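Local atomic coordinates of beta sliding clamp (Bartonella birtlesii LL-WM9, PDB entry 6PTR), a protein that probably forms a ring-shaped homodimer around DNA, tethering DNA polymerases and other proteins to it and so giving them processivity. Residues Gly23-Val28 with Val50-Thr55; Leu57-Thr62 with Val245-Lys250. All coordinates share one frame; numbering follows the deposited sequence.

Contact 1 (Gly23-Val28 with Val50-Thr55)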
loop_
_atom_site.group_PDB
_atom_site.type_symbol
_atom_site.label_atom_id
_atom_site.label_comp_id
_atom_site.label_asym_id
_atom_site.label_seq_id
_atom_site.Cartn_x
_atom_site.Cartn_y
_atom_site.Cartn_z
ATOM N N GLY C 23 8.939 -16.818 7.465
ATOM C CA GLY C 23 7.789 -16.151 6.895
ATOM C C GLY C 23 6.498 -16.884 7.188
ATOM O O GLY C 23 5.446 -16.259 7.351
ATOM N N ARG C 24 6.569 -18.211 7.295
ATOM C CA ARG C 24 5.374 -18.997 7.555
ATOM C C ARG C 24 4.898 -18.874 8.995
ATOM O O ARG C 24 3.709 -19.081 9.258
ATOM C CB ARG C 24 5.626 -20.461 7.195
ATOM C CG ARG C 24 5.647 -20.705 5.673
ATOM C CD ARG C 24 6.039 -22.138 5.307
ATOM N NE ARG C 24 5.886 -22.447 3.889
ATOM C CZ ARG C 24 6.179 -23.625 3.349
ATOM N NH1 ARG C 24 6.659 -24.603 4.107
ATOM N NH2 ARG C 24 5.994 -23.829 2.052
ATOM N N VAL C 25 5.781 -18.551 9.947
ATOM C CA VAL C 25 5.356 -18.601 11.346
ATOM C C VAL C 25 5.134 -17.207 11.921
ATOM O O VAL C 25 4.233 -17.002 12.743
ATOM C CB VAL C 25 6.358 -19.385 12.216
ATOM C CG1 VAL C 25 6.610 -20.752 11.610
ATOM C CG2 VAL C 25 7.637 -18.628 12.361
ATOM N N HIS C 26 5.914 -16.230 11.459
ATOM C CA HIS C 26 5.958 -14.943 12.143
ATOM C C HIS C 26 4.637 -14.194 12.061
ATOM O O HIS C 26 4.321 -13.420 12.970
ATOM C CB HIS C 26 7.110 -14.083 11.587
ATOM C CG HIS C 26 6.757 -13.277 10.379
ATOM N ND1 HIS C 26 6.661 -13.821 9.115
ATOM C CD2 HIS C 26 6.508 -11.953 10.236
ATOM C CE1 HIS C 26 6.344 -12.873 8.251
ATOM N NE2 HIS C 26 6.240 -11.731 8.906
ATOM N N ARG C 27 3.851 -14.394 10.998
ATOM C CA ARG C 27 2.641 -13.593 10.851
ATOM C C ARG C 27 1.557 -13.942 11.871
ATOM O O ARG C 27 0.555 -13.223 11.950
ATOM C CB ARG C 27 2.080 -13.710 9.425
ATOM C CG ARG C 27 2.562 -14.899 8.589
ATOM C CD ARG C 27 2.008 -14.812 7.145
ATOM N NE ARG C 27 1.885 -16.119 6.494
ATOM C CZ ARG C 27 2.580 -16.509 5.426
ATOM N NH1 ARG C 27 3.460 -15.689 4.863
ATOM N NH2 ARG C 27 2.388 -17.721 4.914
ATOM N N VAL C 28 1.735 -15.010 12.648
ATOM C CA VAL C 28 0.788 -15.360 13.698
ATOM C C VAL C 28 0.906 -14.384 14.857
ATOM O O VAL C 28 -0.072 -14.119 15.576
ATOM C CB VAL C 28 1.043 -16.823 14.111
ATOM C CG1 VAL C 28 0.531 -17.119 15.504
ATOM C CG2 VAL C 28 0.374 -17.708 13.100
ATOM N N VAL C 50 15.616 -27.835 12.998
ATOM C CA VAL C 50 15.276 -26.571 13.628
ATOM C C VAL C 50 13.779 -26.403 13.499
ATOM O O VAL C 50 13.231 -26.548 12.398
ATOM C CB VAL C 50 16.010 -25.390 12.976
ATOM C CG1 VAL C 50 15.446 -24.069 13.474
ATOM C CG2 VAL C 50 17.498 -25.489 13.268
ATOM N N GLN C 51 13.118 -26.144 14.620
ATOM C CA GLN C 51 11.689 -25.869 14.630
ATOM C C GLN C 51 11.482 -24.417 15.007
ATOM O O GLN C 51 12.097 -23.933 15.966
ATOM C CB GLN C 51 10.939 -26.765 15.612
ATOM C CG GLN C 51 9.429 -26.584 15.496
ATOM C CD GLN C 51 8.664 -27.301 16.578
ATOM O OE1 GLN C 51 8.160 -28.398 16.361
ATOM N NE2 GLN C 51 8.562 -26.677 17.748
ATOM N N LEU C 52 10.638 -23.724 14.242
ATOM C CA LEU C 52 10.172 -22.379 14.568
ATOM C C LEU C 52 8.744 -22.492 15.073
ATOM O O LEU C 52 7.939 -23.206 14.480
ATOM C CB LEU C 52 10.216 -21.465 13.338
ATOM C CG LEU C 52 11.582 -21.393 12.645
ATOM C CD1 LEU C 52 11.529 -20.497 11.426
ATOM C CD2 LEU C 52 12.662 -20.937 13.636
ATOM N N LYS C 53 8.421 -21.791 16.164
ATOM C CA LYS C 53 7.068 -21.839 16.717
ATOM C C LYS C 53 6.634 -20.417 17.046
ATOM O O LYS C 53 7.419 -19.647 17.602
ATOM C CB LYS C 53 7.026 -22.711 17.986
ATOM C CG LYS C 53 5.640 -22.878 18.628
ATOM C CD LYS C 53 5.682 -23.664 19.970
ATOM C CE LYS C 53 5.864 -25.144 19.782
ATOM N NZ LYS C 53 5.671 -25.867 21.084
ATOM N N ALA C 54 5.392 -20.061 16.692
ATOM C CA ALA C 54 4.814 -18.794 17.128
ATOM C C ALA C 54 3.388 -19.062 17.581
ATOM O O ALA C 54 2.768 -20.025 17.138
ATOM C CB ALA C 54 4.810 -17.727 16.007
ATOM N N THR C 55 2.862 -18.201 18.460
ATOM C CA THR C 55 1.518 -18.430 18.983
ATOM C C THR C 55 0.942 -17.095 19.422
ATOM O O THR C 55 1.677 -16.168 19.765
ATOM C CB THR C 55 1.495 -19.416 20.169
ATOM O OG1 THR C 55 0.136 -19.678 20.556
ATOM C CG2 THR C 55 2.218 -18.832 21.373
#

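Contact 2 (Leu57-Thr62 with Val245-Lys250). With EDO (1,2-ethanediol), chain Q.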
loop_
_atom_site.group_PDB
_atom_site.type_symbol
_atom_site.label_atom_id
_atom_site.label_comp_id
_atom_site.label_asym_id
_atom_site.label_seq_id
_atom_site.Cartn_x
_atom_site.Cartn_y
_atom_site.Cartn_z
ATOM N N LEU C 57 -1.722 -17.691 21.616
ATOM C CA LEU C 57 -2.453 -18.456 22.636
ATOM C C LEU C 57 -3.743 -19.071 22.098
ATOM O O LEU C 57 -4.252 -20.031 22.689
ATOM C CB LEU C 57 -2.763 -17.612 23.885
ATOM C CG LEU C 57 -1.536 -17.059 24.617
ATOM C CD1 LEU C 57 -1.972 -16.274 25.844
ATOM C CD2 LEU C 57 -0.587 -18.188 24.978
ATOM N N ASP C 58 -4.286 -18.548 21.001
ATOM C CA ASP C 58 -5.442 -19.176 20.358
ATOM C C ASP C 58 -5.040 -20.047 19.175
ATOM O O ASP C 58 -5.638 -21.098 18.943
ATOM C CB ASP C 58 -6.440 -18.120 19.871
ATOM C CG ASP C 58 -7.075 -17.354 21.009
ATOM O OD1 ASP C 58 -7.208 -17.932 22.102
ATOM O OD2 ASP C 58 -7.433 -16.175 20.804
ATOM N N LEU C 59 -4.028 -19.613 18.450
ATOM C CA LEU C 59 -3.501 -20.290 17.275
ATOM C C LEU C 59 -2.005 -20.456 17.462
ATOM O O LEU C 59 -1.318 -19.514 17.859
ATOM C CB LEU C 59 -3.770 -19.468 16.005
ATOM C CG LEU C 59 -3.213 -19.976 14.667
ATOM C CD1 LEU C 59 -3.808 -21.344 14.321
ATOM C CD2 LEU C 59 -3.541 -18.941 13.560
ATOM N N GLU C 60 -1.500 -21.639 17.153
ATOM C CA GLU C 60 -0.064 -21.921 17.191
ATOM C C GLU C 60 0.356 -22.466 15.839
ATOM O O GLU C 60 -0.377 -23.247 15.240
ATOM C CB GLU C 60 0.254 -22.952 18.276
ATOM C CG GLU C 60 1.705 -23.393 18.372
ATOM C CD GLU C 60 1.843 -24.624 19.247
ATOM O OE1 GLU C 60 1.694 -25.750 18.723
ATOM O OE2 GLU C 60 2.058 -24.461 20.463
ATOM N N VAL C 61 1.525 -22.051 15.347
ATOM C CA VAL C 61 2.069 -22.555 14.092
ATOM C C VAL C 61 3.500 -22.997 14.338
ATOM O O VAL C 61 4.250 -22.319 15.047
ATOM C CB VAL C 61 2.015 -21.498 12.975
ATOM C CG1 VAL C 61 2.518 -22.077 11.651
ATOM C CG2 VAL C 61 0.591 -20.995 12.822
ATOM N N THR C 62 3.872 -24.137 13.774
ATOM C CA THR C 62 5.257 -24.581 13.809
ATOM C C THR C 62 5.687 -24.942 12.399
ATOM O O THR C 62 4.890 -25.438 11.607
ATOM C CB THR C 62 5.451 -25.785 14.714
ATOM O OG1 THR C 62 4.747 -26.912 14.172
ATOM C CG2 THR C 62 4.936 -25.484 16.138
ATOM N N VAL C 245 4.655 -28.011 8.182
ATOM C CA VAL C 245 3.947 -26.992 8.945
ATOM C C VAL C 245 2.825 -27.658 9.722
ATOM O O VAL C 245 2.139 -28.549 9.204
ATOM C CB VAL C 245 3.395 -25.885 8.012
ATOM C CG1 VAL C 245 2.619 -24.836 8.804
ATOM C CG2 VAL C 245 4.533 -25.258 7.236
ATOM N N VAL C 246 2.641 -27.233 10.969
ATOM C CA VAL C 246 1.489 -27.663 11.756
ATOM C C VAL C 246 0.794 -26.429 12.313
ATOM O O VAL C 246 1.440 -25.605 12.965
ATOM C CB VAL C 246 1.897 -28.614 12.898
ATOM C CG1 VAL C 246 0.654 -29.009 13.707
ATOM C CG2 VAL C 246 2.621 -29.862 12.379
ATOM N N PHE C 247 -0.517 -26.304 12.055
ATOM C CA PHE C 247 -1.399 -25.280 12.635
ATOM C C PHE C 247 -2.283 -25.919 13.696
ATOM O O PHE C 247 -3.009 -26.864 13.382
ATOM C CB PHE C 247 -2.366 -24.684 11.609
ATOM C CG PHE C 247 -1.738 -23.839 10.555
ATOM C CD1 PHE C 247 -1.549 -22.490 10.764
ATOM C CD2 PHE C 247 -1.405 -24.381 9.324
ATOM C CE1 PHE C 247 -0.985 -21.688 9.780
ATOM C CE2 PHE C 247 -0.848 -23.585 8.328
ATOM C CZ PHE C 247 -0.635 -22.239 8.557
ATOM N N THR C 248 -2.291 -25.377 14.915
ATOM C CA THR C 248 -3.222 -25.860 15.935
ATOM C C THR C 248 -4.012 -24.674 16.464
ATOM O O THR C 248 -3.421 -23.673 16.882
ATOM C CB THR C 248 -2.513 -26.571 17.087
ATOM O OG1 THR C 248 -1.634 -27.577 16.563
ATOM C CG2 THR C 248 -3.568 -27.246 18.006
ATOM N N SER C 249 -5.339 -24.789 16.444
ATOM C CA SER C 249 -6.205 -23.666 16.787
ATOM C C SER C 249 -7.251 -24.102 17.795
ATOM O O SER C 249 -7.769 -25.220 17.719
ATOM C CB SER C 249 -6.909 -23.107 15.554
ATOM O OG SER C 249 -7.733 -21.991 15.923
ATOM N N LYS C 250 -7.547 -23.224 18.748
ATOM C CA LYS C 250 -8.786 -23.389 19.494
ATOM C C LYS C 250 -9.954 -23.322 18.522
ATOM O O LYS C 250 -9.850 -22.779 17.425
ATOM C CB LYS C 250 -8.922 -22.311 20.567
ATOM C CG LYS C 250 -7.964 -22.537 21.721
ATOM C CD LYS C 250 -7.998 -21.420 22.746
ATOM C CE LYS C 250 -6.852 -21.592 23.724
ATOM N NZ LYS C 250 -6.748 -20.455 24.675
HETATM C C1 EDO Q . -3.636 -23.587 20.575
HETATM O O1 EDO Q . -4.256 -23.239 21.820
HETATM C C2 EDO Q . -2.146 -23.783 20.812
HETATM O O2 EDO Q . -1.872 -25.168 21.063
HETATM O O HOH W 1 0.878 -26.175 16.023
#

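Contact 1 (Gly23-Val28 with Val50-Thr55)
V25 and L52 meet with their side chains crossed at about a right angle, the C-terminal part of helix 15-26 and the residues after it laid against a strand. The leucine offers its CB rather than its tip: V25 CG2 lies 4.0 Å from L52 CB, and V25 CG1 lies 4.0 Å from L52 O, so both valine methyls meet the root of the leucine. The torsion of V25 (chi1 -53°) makes this possible, because it sets CG2 between the backbone N and the carbonyl carbon. A54 is the small residue of the interface. Its methyl faces the V25 carbonyl, with A54 CB 3.4 Å from V25 O, and alanine lets the chain come in close. That carbonyl is not left without a partner, since V28 N donates to V25 O. V28 then packs on the same alanine, its CB 4.3 Å from A54 CB. Carried anti to the backbone N, V28 CG1 reaches further along the strand and touches T55 CA at 3.8 Å. T55 thus contributes main chain here; its side chain turns the other way, where OG1 hydrogen-bonds L57 N and L59 O. Beta-branched valines are compact and stiff, well suited to filling a buried seam held mainly by van der Waals packing. In the sheet, strand 49-55 runs between strands 40-46 and 59-69, and V25 also reaches V41 of the first. On its other flank, segment 23-28 meets helix 211-221, where R24 packs on L220 and forms a salt bridge to E223 just beyond.

Contact 2 (Leu57-Thr62 with Val245-Lys250)
F247 and V61, paired across the two strands, form the apolar centre. V61 lies side by side with F247, its CG1 over one face of the ring, although two conformers of the valine leave its closest approach doubtful. L59, two residues back on V61's strand, brings CD1 to the ring edge, near its plane, 4.4 Å from F247 CD1. With CG anti to the backbone N (chi1 176°), the leucine branch leans over the partner strand, so that L59 CD1 also lies 3.8 Å from S249 CB. The flat ring and branched aliphatic chains suit this buried face, where E216 and L220 of helix 211-221 touch F247. Beneath them, strands 59-69 and 245-250 pair antiparallel, joining the N-terminal and central domains in one continuous sheet, as in other sliding clamps. E60 with T248 and T62 with V246 are the hydrogen-bonded pairs; the E60 N to T248 O bond is 2.8 Å long and nearly straight (164°). On the opposite face the residues are more polar. E60 OE1 is hydrogen-bonded to a water at 2.9 Å, which also bridges to V246 O and T248 OG1; R239 NE holds T248 OG1 as well. T62 OG1 lies alongside V246, 3.6 Å from its CB. At the solvent-exposed end K250 N donates to D58 O, and the long, flexible lysine chain lets NZ reach a long salt bridge with D58 OD1 (3.6 Å) and a weak bond to L57 O. An ethanediol, probably from the crystallisation liquor, is weakly bonded to L57 O and hydrogen-bonded to S129 and K237.

The two contacts have centres about 9 Å apart and follow one another along the same sheet: strand 49-55 of contact 1 leads through a short loop into strand 59-69 of contact 2, its neighbour in the sheet. The probable backbone bond from V61 N to A54 O, 3.0 Å, ties them, and K53 CG packs 3.7 Å from T62 CG2 on the more polar face. On the other face V28 of contact 1 packs on V61 and L59 of contact 2, so segment 23-28 and the interdomain strand pair share one apolar layer. The side chain of T55 is about 5 Å from a bound ethanediol, a crystallisation additive like that met by contact 2.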